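Local coordinates for catalytic domain of the nuclear inclusion protein A (nia) (Tobacco etch virus, PDB 1LVM), which probably cleaves the viral polyprotein at specific sequences, as a chymotrypsin-like cysteine protease of peptidase family C4, at residues A[77-85]-A[203-211]; A[104-112]-A[187-198]. The protein carries 1 engineered substitution. All coordinates share one frame; numbering follows the deposited sequence.

How the contacts relate
Contact 1 opens early in the chain, at strand 81-84 of the first sheet. After strand 91-94 the chain runs through 104-112, the loop that leads to the second, closed barrel. The barrel strands from 116-123 to 171-179 come in between; the last, 185-189, runs into 187-198, which closes contact 2. Here the end of that strand and the start of helix 194-199 pack on the loop. A few residues later the chain returns to the first sheet, where 203-211 adds the edge strand 206-208 and closes contact 1. Contact 2 is thus nested inside contact 1. Leu197 joins them: it packs on His83, and its O probably accepts a bond from Gln204 NE2.

Contact 1: residues A[77-85]-A[203-211]; sequences TTTLQQHLI and AQQWVSGWR
Strands 81-84 and 206-208 pair antiparallel, but strongly twisted, at 123°. Strand 206-208 is the edge of the first sheet of this chymotrypsin-type fold. The pair Gln82-Val207 is hydrogen-bonded both ways: Gln82 N to Val207 O at 2.7 Å, and Val207 N to Gln82 O at 2.9 Å. The Gln82 side chain extends to the backbone of Trp210 and uses both ends of its amide. OE1 accepts Trp210 N on a lone pair at 3.0 Å. NE2 donates to Trp210 O in a nearly straight bond, 174° at the hydrogen, and that oxygen also takes Asn59 ND2. This pair of hydrogen bonds fixes the amide's rotation. Leu84 lays its two methyls over one face of the Trp210 indole, with CD2 3.7 Å from Trp210 CD2. On the other face of the sheet, His83 CB sits over the six-membered ring of Trp206, 4.0 Å from its centroid, a CH-pi contact. His83 CG is anti to the backbone N (chi1 171°). This turns the imidazole from the indole toward 203-205, where ND1 accepts Gln205 N in the ring plane at 2.9 Å. Beside residues 77-79, one water donates to Thr77 O and Leu80 O and accepts from Gly209 N.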
loop_
_atom_site.group_PDB
_atom_site.type_symbol
_atom_site.label_atom_id
_atom_site.label_comp_id
_atom_site.label_asym_id
_atom_site.label_seq_id
_atom_site.Cartn_x
_atom_site.Cartn_y
_atom_site.Cartn_z
ATOM N N THR A 77 -0.381 10.159 17.266
ATOM C CA THR A 77 -0.244 8.874 16.649
ATOM C C THR A 77 -0.062 7.705 17.564
ATOM O O THR A 77 -0.386 6.612 17.195
ATOM C CB THR A 77 0.901 8.849 15.653
ATOM O OG1 THR A 77 2.076 9.354 16.251
ATOM C CG2 THR A 77 0.586 9.812 14.415
ATOM N N THR A 78 0.453 7.945 18.765
ATOM C CA THR A 78 0.688 6.849 19.675
ATOM C C THR A 78 -0.576 6.211 20.152
ATOM O O THR A 78 -0.520 5.137 20.763
ATOM C CB THR A 78 1.519 7.318 20.898
ATOM O OG1 THR A 78 0.714 8.163 21.734
ATOM C CG2 THR A 78 2.719 8.122 20.432
ATOM N N THR A 79 -1.716 6.868 19.902
ATOM C CA THR A 79 -3.012 6.312 20.308
ATOM C C THR A 79 -3.585 5.350 19.267
ATOM O O THR A 79 -4.557 4.616 19.510
ATOM C CB THR A 79 -4.063 7.452 20.538
ATOM O OG1 THR A 79 -4.403 8.091 19.284
ATOM C CG2 THR A 79 -3.444 8.504 21.459
ATOM N N LEU A 80 -2.982 5.328 18.088
ATOM C CA LEU A 80 -3.525 4.471 17.056
ATOM C C LEU A 80 -3.212 2.968 17.250
ATOM O O LEU A 80 -2.044 2.621 17.373
ATOM C CB LEU A 80 -2.890 4.944 15.717
ATOM C CG LEU A 80 -3.551 5.626 14.514
ATOM C CD1 LEU A 80 -4.899 6.177 14.861
ATOM C CD2 LEU A 80 -2.597 6.652 13.878
ATOM N N GLN A 81 -4.217 2.100 17.220
ATOM C CA GLN A 81 -3.973 0.678 17.243
ATOM C C GLN A 81 -3.366 0.206 15.906
ATOM O O GLN A 81 -3.766 0.638 14.807
ATOM C CB GLN A 81 -5.276 -0.073 17.580
ATOM C CG GLN A 81 -5.561 0.132 19.087
ATOM C CD GLN A 81 -6.566 -0.863 19.562
ATOM O OE1 GLN A 81 -7.718 -0.863 19.123
ATOM N NE2 GLN A 81 -6.134 -1.759 20.435
ATOM N N GLN A 82 -2.368 -0.662 16.016
ATOM C CA GLN A 82 -1.613 -1.166 14.880
ATOM C C GLN A 82 -1.516 -2.697 14.913
ATOM O O GLN A 82 -1.374 -3.319 15.996
ATOM C CB GLN A 82 -0.182 -0.655 14.986
ATOM C CG GLN A 82 -0.000 0.859 15.019
ATOM C CD GLN A 82 1.347 1.203 15.682
ATOM O OE1 GLN A 82 1.530 0.844 16.861
ATOM N NE2 GLN A 82 2.320 1.820 14.925
ATOM N N HIS A 83 -1.587 -3.299 13.738
ATOM C CA HIS A 83 -1.372 -4.736 13.634
ATOM C C HIS A 83 -0.219 -4.924 12.652
ATOM O O HIS A 83 -0.289 -4.581 11.452
ATOM C CB HIS A 83 -2.606 -5.545 13.155
ATOM C CG HIS A 83 -2.265 -6.966 12.858
ATOM N ND1 HIS A 83 -2.596 -8.015 13.689
ATOM C CD2 HIS A 83 -1.613 -7.507 11.810
ATOM C CE1 HIS A 83 -2.165 -9.150 13.158
ATOM N NE2 HIS A 83 -1.564 -8.872 12.010
ATOM N N LEU A 84 0.874 -5.457 13.156
ATOM C CA LEU A 84 2.087 -5.656 12.317
ATOM C C LEU A 84 2.040 -6.923 11.497
ATOM O O LEU A 84 1.609 -7.939 12.000
ATOM C CB LEU A 84 3.338 -5.772 13.228
ATOM C CG LEU A 84 3.522 -4.640 14.226
ATOM C CD1 LEU A 84 4.639 -4.952 15.269
ATOM C CD2 LEU A 84 3.913 -3.478 13.439
ATOM N N ILE A 85 2.499 -6.852 10.233
ATOM C CA ILE A 85 2.610 -8.020 9.397
ATOM C C ILE A 85 4.117 -8.425 9.480
ATOM O O ILE A 85 5.053 -7.771 9.000
ATOM C CB ILE A 85 2.249 -7.700 7.880
ATOM C CG1 ILE A 85 0.867 -6.990 7.786
ATOM C CG2 ILE A 85 2.228 -9.036 7.066
ATOM C CD1 ILE A 85 -0.275 -7.868 8.199
ATOM N N ALA A 203 -7.717 -13.176 14.855
ATOM C CA ALA A 203 -6.440 -13.184 14.151
ATOM C C ALA A 203 -5.608 -11.890 14.300
ATOM O O ALA A 203 -4.406 -11.871 14.024
ATOM C CB ALA A 203 -6.718 -13.450 12.654
ATOM N N GLN A 204 -6.280 -10.822 14.726
ATOM C CA GLN A 204 -5.642 -9.541 14.874
ATOM C C GLN A 204 -4.890 -9.438 16.203
ATOM O O GLN A 204 -5.330 -10.012 17.199
ATOM C CB GLN A 204 -6.695 -8.466 14.729
ATOM C CG GLN A 204 -7.307 -8.509 13.312
ATOM C CD GLN A 204 -8.693 -7.900 13.245
ATOM O OE1 GLN A 204 -9.149 -7.274 14.213
ATOM N NE2 GLN A 204 -9.392 -8.070 12.090
ATOM N N GLN A 205 -3.761 -8.731 16.191
ATOM C CA GLN A 205 -2.918 -8.573 17.390
ATOM C C GLN A 205 -2.571 -7.109 17.487
ATOM O O GLN A 205 -1.506 -6.649 17.062
ATOM C CB GLN A 205 -1.679 -9.445 17.232
ATOM C CG GLN A 205 -0.806 -9.564 18.439
ATOM C CD GLN A 205 0.253 -10.617 18.210
ATOM O OE1 GLN A 205 0.022 -11.555 17.432
ATOM N NE2 GLN A 205 1.389 -10.494 18.866
ATOM N N TRP A 206 -3.475 -6.371 18.110
ATOM C CA TRP A 206 -3.305 -4.938 18.185
ATOM C C TRP A 206 -2.347 -4.421 19.232
ATOM O O TRP A 206 -2.398 -4.872 20.356
ATOM C CB TRP A 206 -4.665 -4.287 18.440
ATOM C CG TRP A 206 -5.683 -4.579 17.356
ATOM C CD1 TRP A 206 -6.731 -5.483 17.409
ATOM C CD2 TRP A 206 -5.650 -4.094 16.002
ATOM N NE1 TRP A 206 -7.324 -5.602 16.165
ATOM C CE2 TRP A 206 -6.692 -4.759 15.292
ATOM C CE3 TRP A 206 -4.843 -3.179 15.330
ATOM C CZ2 TRP A 206 -6.946 -4.526 13.943
ATOM C CZ3 TRP A 206 -5.087 -2.961 13.957
ATOM C CH2 TRP A 206 -6.128 -3.632 13.306
ATOM N N VAL A 207 -1.484 -3.484 18.859
ATOM C CA VAL A 207 -0.581 -2.836 19.802
ATOM C C VAL A 207 -0.688 -1.344 19.488
ATOM O O VAL A 207 -1.263 -0.961 18.484
ATOM C CB VAL A 207 0.926 -3.279 19.624
ATOM C CG1 VAL A 207 1.062 -4.736 19.816
ATOM C CG2 VAL A 207 1.454 -2.874 18.196
ATOM N N SER A 208 -0.166 -0.482 20.340
ATOM C CA SER A 208 -0.160 0.924 19.994
ATOM C C SER A 208 1.229 1.541 20.405
ATOM O O SER A 208 1.920 0.993 21.275
ATOM C CB SER A 208 -1.376 1.604 20.647
ATOM O OG SER A 208 -1.155 1.768 22.036
ATOM N N GLY A 209 1.655 2.594 19.709
ATOM C CA GLY A 209 2.903 3.307 19.993
ATOM C C GLY A 209 4.093 2.726 19.254
ATOM O O GLY A 209 5.194 3.269 19.311
ATOM N N TRP A 210 3.873 1.647 18.505
ATOM C CA TRP A 210 5.031 0.998 17.837
ATOM C C TRP A 210 5.747 1.808 16.751
ATOM O O TRP A 210 5.092 2.510 15.975
ATOM C CB TRP A 210 4.549 -0.363 17.282
ATOM C CG TRP A 210 5.618 -1.209 16.610
ATOM C CD1 TRP A 210 6.403 -2.160 17.206
ATOM C CD2 TRP A 210 6.113 -1.067 15.262
ATOM N NE1 TRP A 210 7.368 -2.602 16.311
ATOM C CE2 TRP A 210 7.210 -1.950 15.117
ATOM C CE3 TRP A 210 5.736 -0.265 14.166
ATOM C CZ2 TRP A 210 7.942 -2.058 13.909
ATOM C CZ3 TRP A 210 6.446 -0.367 12.979
ATOM C CH2 TRP A 210 7.541 -1.258 12.852
ATOM N N ARG A 211 7.097 1.706 16.694
ATOM C CA ARG A 211 7.853 2.366 15.647
ATOM C C ARG A 211 9.070 1.559 15.327
ATOM O O ARG A 211 9.444 0.606 16.068
ATOM C CB ARG A 211 8.360 3.750 16.075
ATOM C CG ARG A 211 9.237 3.660 17.297
ATOM C CD ARG A 211 9.890 5.041 17.430
ATOM N NE ARG A 211 10.406 5.277 18.760
ATOM C CZ ARG A 211 11.672 5.160 19.104
ATOM N NH1 ARG A 211 12.582 4.809 18.192
ATOM N NH2 ARG A 211 11.995 5.377 20.376
HETATM O O HOH W 1 0.396 3.891 17.458
HETATM O O HOH W 2 0.485 3.650 23.483
HETATM O O HOH W 3 -3.591 -1.905 21.547
HETATM O O HOH W 4 0.847 -6.811 15.798
#

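Contact 2: residues A[104-112]-A[187-198]; sequences QKLKFREPQ and FTSVPKNFMELL
Glu110 OE1 and Val190 O are bridged by one water, which donates to OE1 at 2.7 Å and also to Val190 O. The same water has a weak third link to Ser189 OG, whose main partner is Gly145 O. The Glu110 chain is extended, and its carboxylate lies beside Lys192 CA and CB. Lys192 NZ is not in contact with it, though the opposite charges may attract weakly. A second water ties the backbones together: it donates to Phe108 O and accepts from Met195 N at 2.9 Å.

Phe108 carries the apolar part. Phe194 turns its edge to one face of the Phe108 ring, a T-shaped pair with centroids 5.2 Å apart and planes at 75°. At the rim of the same ring come Val190 CG2 and Met195 SD, the latter a Met-aromatic contact. Chi1 (-66°) and chi2 (-49°) bring Met195 SD to the loop, where it accepts a weak bond from Phe108 N at 3.4 Å; chi3 turns CE toward Leu106 O. Leu198 CD1 reaches Phe108 CE1 at 3.6 Å. Pro111 ends the row, with CG 3.7 Å from Ser189 CB and CB at the edge of the Phe187 ring.

Residues 104-112 belong to the connection between the two beta domains of the chymotrypsin-type fold. The contact packs it across the end of strand 185-189 of the second barrel and the first turn of helix 194-199. Lys107 and Arg109 bond through their backbones to Ile171, at the start of strand 171-179, while Leu106 and Leu198 meet Phe45 of strand 36-45 in the first sheet.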
loop_
_atom_site.group_PDB
_atom_site.type_symbol
_atom_site.label_atom_id
_atom_site.label_comp_id
_atom_site.label_asym_id
_atom_site.label_seq_id
_atom_site.Cartn_x
_atom_site.Cartn_y
_atom_site.Cartn_z
ATOM N N GLN A 104 -16.214 -2.954 2.701
ATOM C CA GLN A 104 -15.403 -4.176 2.815
ATOM C C GLN A 104 -15.574 -5.133 1.626
ATOM O O GLN A 104 -15.703 -6.357 1.814
ATOM C CB GLN A 104 -15.729 -4.883 4.137
ATOM C CG GLN A 104 -15.229 -4.111 5.338
ATOM C CD GLN A 104 -15.638 -4.714 6.643
ATOM O OE1 GLN A 104 -16.304 -4.083 7.446
ATOM N NE2 GLN A 104 -15.238 -5.934 6.865
ATOM N N LYS A 105 -15.595 -4.552 0.434
ATOM C CA LYS A 105 -15.776 -5.300 -0.781
ATOM C C LYS A 105 -14.471 -5.691 -1.488
ATOM O O LYS A 105 -14.470 -6.597 -2.288
ATOM C CB LYS A 105 -16.618 -4.491 -1.752
ATOM C CG LYS A 105 -18.164 -4.405 -1.289
ATOM C CD LYS A 105 -18.578 -3.038 -0.791
ATOM C CE LYS A 105 -20.105 -2.968 -0.532
ATOM N NZ LYS A 105 -20.591 -1.672 0.113
ATOM N N LEU A 106 -13.389 -4.981 -1.224
ATOM C CA LEU A 106 -12.092 -5.297 -1.868
ATOM C C LEU A 106 -11.648 -6.733 -1.600
ATOM O O LEU A 106 -11.902 -7.275 -0.535
ATOM C CB LEU A 106 -10.964 -4.397 -1.294
ATOM C CG LEU A 106 -11.080 -2.899 -1.468
ATOM C CD1 LEU A 106 -12.101 -2.436 -0.547
ATOM C CD2 LEU A 106 -9.790 -2.176 -1.112
ATOM N N LYS A 107 -10.902 -7.300 -2.547
ATOM C CA LYS A 107 -10.370 -8.635 -2.402
ATOM C C LYS A 107 -8.851 -8.554 -2.571
ATOM O O LYS A 107 -8.356 -7.818 -3.449
ATOM C CB LYS A 107 -10.957 -9.593 -3.462
ATOM C CG LYS A 107 -12.509 -9.725 -3.445
ATOM C CD LYS A 107 -12.984 -10.424 -2.198
ATOM C CE LYS A 107 -14.515 -10.462 -2.081
ATOM N NZ LYS A 107 -14.954 -10.886 -0.712
ATOM N N PHE A 108 -8.144 -9.266 -1.665
ATOM C CA PHE A 108 -6.696 -9.325 -1.637
ATOM C C PHE A 108 -6.280 -10.793 -1.714
ATOM O O PHE A 108 -6.940 -11.655 -1.148
ATOM C CB PHE A 108 -6.124 -8.788 -0.306
ATOM C CG PHE A 108 -6.474 -7.369 0.004
ATOM C CD1 PHE A 108 -7.722 -7.056 0.525
ATOM C CD2 PHE A 108 -5.521 -6.315 -0.158
ATOM C CE1 PHE A 108 -8.010 -5.761 0.871
ATOM C CE2 PHE A 108 -5.820 -5.049 0.189
ATOM C CZ PHE A 108 -7.071 -4.762 0.708
ATOM N N ARG A 109 -5.177 -11.077 -2.391
ATOM C CA ARG A 109 -4.627 -12.436 -2.398
ATOM C C ARG A 109 -3.130 -12.334 -2.694
ATOM O O ARG A 109 -2.617 -11.258 -3.071
ATOM C CB ARG A 109 -5.295 -13.339 -3.456
ATOM C CG ARG A 109 -4.974 -12.783 -4.881
ATOM C CD ARG A 109 -5.365 -13.812 -5.968
ATOM N NE ARG A 109 -5.413 -13.199 -7.289
ATOM C CZ ARG A 109 -4.355 -12.966 -8.059
ATOM N NH1 ARG A 109 -3.093 -13.281 -7.679
ATOM N NH2 ARG A 109 -4.560 -12.421 -9.233
ATOM N N GLU A 110 -2.418 -13.444 -2.461
ATOM C CA GLU A 110 -1.001 -13.474 -2.771
ATOM C C GLU A 110 -0.809 -13.372 -4.278
ATOM O O GLU A 110 -1.603 -13.856 -5.021
ATOM C CB GLU A 110 -0.374 -14.784 -2.332
ATOM C CG GLU A 110 -0.539 -15.024 -0.803
ATOM C CD GLU A 110 0.295 -16.215 -0.351
ATOM O OE1 GLU A 110 1.492 -16.022 -0.089
ATOM O OE2 GLU A 110 -0.256 -17.322 -0.288
ATOM N N PRO A 111 0.274 -12.710 -4.719
ATOM C CA PRO A 111 0.579 -12.564 -6.138
ATOM C C PRO A 111 0.952 -13.949 -6.697
ATOM O O PRO A 111 1.248 -14.843 -5.940
ATOM C CB PRO A 111 1.746 -11.570 -6.152
ATOM C CG PRO A 111 2.384 -11.691 -4.798
ATOM C CD PRO A 111 1.219 -11.945 -3.858
ATOM N N GLN A 112 0.884 -14.107 -8.012
ATOM C CA GLN A 112 1.191 -15.362 -8.684
ATOM C C GLN A 112 2.274 -15.085 -9.688
ATOM O O GLN A 112 2.241 -14.113 -10.427
ATOM C CB GLN A 112 -0.086 -15.887 -9.351
ATOM C CG GLN A 112 -1.100 -16.269 -8.244
ATOM C CD GLN A 112 -2.498 -16.588 -8.748
ATOM O OE1 GLN A 112 -2.767 -16.573 -9.956
ATOM N NE2 GLN A 112 -3.407 -16.876 -7.810
ATOM N N PHE A 187 7.361 -4.380 -4.651
ATOM C CA PHE A 187 6.191 -4.161 -3.811
ATOM C C PHE A 187 6.193 -5.240 -2.728
ATOM O O PHE A 187 6.805 -6.311 -2.854
ATOM C CB PHE A 187 4.878 -4.170 -4.660
ATOM C CG PHE A 187 4.449 -5.511 -5.226
ATOM C CD1 PHE A 187 3.691 -6.395 -4.505
ATOM C CD2 PHE A 187 4.753 -5.835 -6.591
ATOM C CE1 PHE A 187 3.216 -7.591 -5.111
ATOM C CE2 PHE A 187 4.295 -6.986 -7.193
ATOM C CZ PHE A 187 3.516 -7.884 -6.462
ATOM N N THR A 188 5.501 -4.948 -1.640
ATOM C CA THR A 188 5.384 -5.903 -0.578
ATOM C C THR A 188 4.134 -6.696 -0.880
ATOM O O THR A 188 3.038 -6.133 -1.068
ATOM C CB THR A 188 5.213 -5.165 0.776
ATOM O OG1 THR A 188 6.412 -4.417 1.046
ATOM C CG2 THR A 188 4.918 -6.136 1.890
ATOM N N SER A 189 4.305 -8.007 -0.986
ATOM C CA SER A 189 3.221 -8.895 -1.266
ATOM C C SER A 189 2.169 -9.033 -0.135
ATOM O O SER A 189 2.452 -8.905 1.082
ATOM C CB SER A 189 3.757 -10.301 -1.599
ATOM O OG SER A 189 4.424 -10.857 -0.460
ATOM N N VAL A 190 0.929 -9.254 -0.558
ATOM C CA VAL A 190 -0.154 -9.528 0.377
ATOM C C VAL A 190 0.251 -10.913 0.930
ATOM O O VAL A 190 0.552 -11.826 0.126
ATOM C CB VAL A 190 -1.507 -9.673 -0.402
ATOM C CG1 VAL A 190 -2.539 -10.543 0.402
ATOM C CG2 VAL A 190 -2.057 -8.222 -0.711
ATOM N N PRO A 191 0.238 -11.092 2.280
ATOM C CA PRO A 191 0.591 -12.373 2.859
ATOM C C PRO A 191 -0.498 -13.427 2.736
ATOM O O PRO A 191 -1.681 -13.143 2.504
ATOM C CB PRO A 191 0.896 -12.042 4.326
ATOM C CG PRO A 191 -0.130 -10.881 4.646
ATOM C CD PRO A 191 -0.220 -10.100 3.306
ATOM N N LYS A 192 -0.141 -14.664 2.986
ATOM C CA LYS A 192 -1.153 -15.727 2.949
ATOM C C LYS A 192 -2.283 -15.465 3.967
ATOM O O LYS A 192 -2.040 -14.935 5.061
ATOM C CB LYS A 192 -0.458 -17.043 3.291
ATOM C CG LYS A 192 -1.340 -18.217 3.273
ATOM C CD LYS A 192 -0.517 -19.443 3.723
ATOM C CE LYS A 192 -1.300 -20.740 3.641
ATOM N NZ LYS A 192 -1.780 -20.989 2.260
ATOM N N ASN A 193 -3.509 -15.827 3.579
ATOM C CA ASN A 193 -4.714 -15.703 4.404
ATOM C C ASN A 193 -4.988 -14.293 4.931
ATOM O O ASN A 193 -5.468 -14.063 6.072
ATOM C CB ASN A 193 -4.670 -16.740 5.523
ATOM C CG ASN A 193 -4.715 -18.180 4.971
ATOM O OD1 ASN A 193 -5.184 -18.403 3.850
ATOM N ND2 ASN A 193 -4.201 -19.140 5.730
ATOM N N PHE A 194 -4.718 -13.326 4.064
ATOM C CA PHE A 194 -4.940 -11.933 4.452
ATOM C C PHE A 194 -6.408 -11.634 4.636
ATOM O O PHE A 194 -6.756 -10.850 5.502
ATOM C CB PHE A 194 -4.278 -11.010 3.385
ATOM C CG PHE A 194 -4.085 -9.571 3.822
ATOM C CD1 PHE A 194 -3.333 -9.233 4.947
ATOM C CD2 PHE A 194 -4.707 -8.535 3.091
ATOM C CE1 PHE A 194 -3.177 -7.895 5.374
ATOM C CE2 PHE A 194 -4.570 -7.175 3.493
ATOM C CZ PHE A 194 -3.822 -6.842 4.610
ATOM N N MET A 195 -7.288 -12.216 3.814
ATOM C CA MET A 195 -8.722 -11.922 3.993
ATOM C C MET A 195 -9.157 -12.383 5.385
ATOM O O MET A 195 -9.974 -11.731 6.038
ATOM C CB MET A 195 -9.585 -12.606 2.925
ATOM C CG MET A 195 -9.372 -12.094 1.472
ATOM S SD MET A 195 -9.431 -10.318 1.353
ATOM C CE MET A 195 -11.161 -9.946 1.883
ATOM N N GLU A 196 -8.619 -13.512 5.843
ATOM C CA GLU A 196 -8.976 -13.994 7.206
ATOM C C GLU A 196 -8.572 -12.915 8.238
ATOM O O GLU A 196 -9.314 -12.555 9.162
ATOM C CB GLU A 196 -8.221 -15.302 7.545
ATOM C CG GLU A 196 -8.765 -15.995 8.827
ATOM C CD GLU A 196 -10.231 -16.342 8.636
ATOM O OE1 GLU A 196 -10.974 -16.309 9.642
ATOM O OE2 GLU A 196 -10.651 -16.639 7.485
ATOM N N LEU A 197 -7.357 -12.419 8.081
ATOM C CA LEU A 197 -6.871 -11.407 9.021
ATOM C C LEU A 197 -7.768 -10.158 9.039
ATOM O O LEU A 197 -8.038 -9.608 10.097
ATOM C CB LEU A 197 -5.422 -11.027 8.656
ATOM C CG LEU A 197 -4.844 -9.874 9.496
ATOM C CD1 LEU A 197 -4.786 -10.303 11.015
ATOM C CD2 LEU A 197 -3.452 -9.609 8.989
ATOM N N LEU A 198 -8.228 -9.702 7.872
ATOM C CA LEU A 198 -9.072 -8.516 7.854
ATOM C C LEU A 198 -10.454 -8.692 8.388
ATOM O O LEU A 198 -11.066 -7.712 8.759
ATOM C CB LEU A 198 -9.236 -7.959 6.400
ATOM C CG LEU A 198 -7.938 -7.570 5.682
ATOM C CD1 LEU A 198 -8.291 -7.170 4.220
ATOM C CD2 LEU A 198 -7.266 -6.351 6.348
HETATM O O HOH W 5 -6.167 -13.080 1.307
HETATM O O HOH W 6 2.597 -13.623 -0.380
#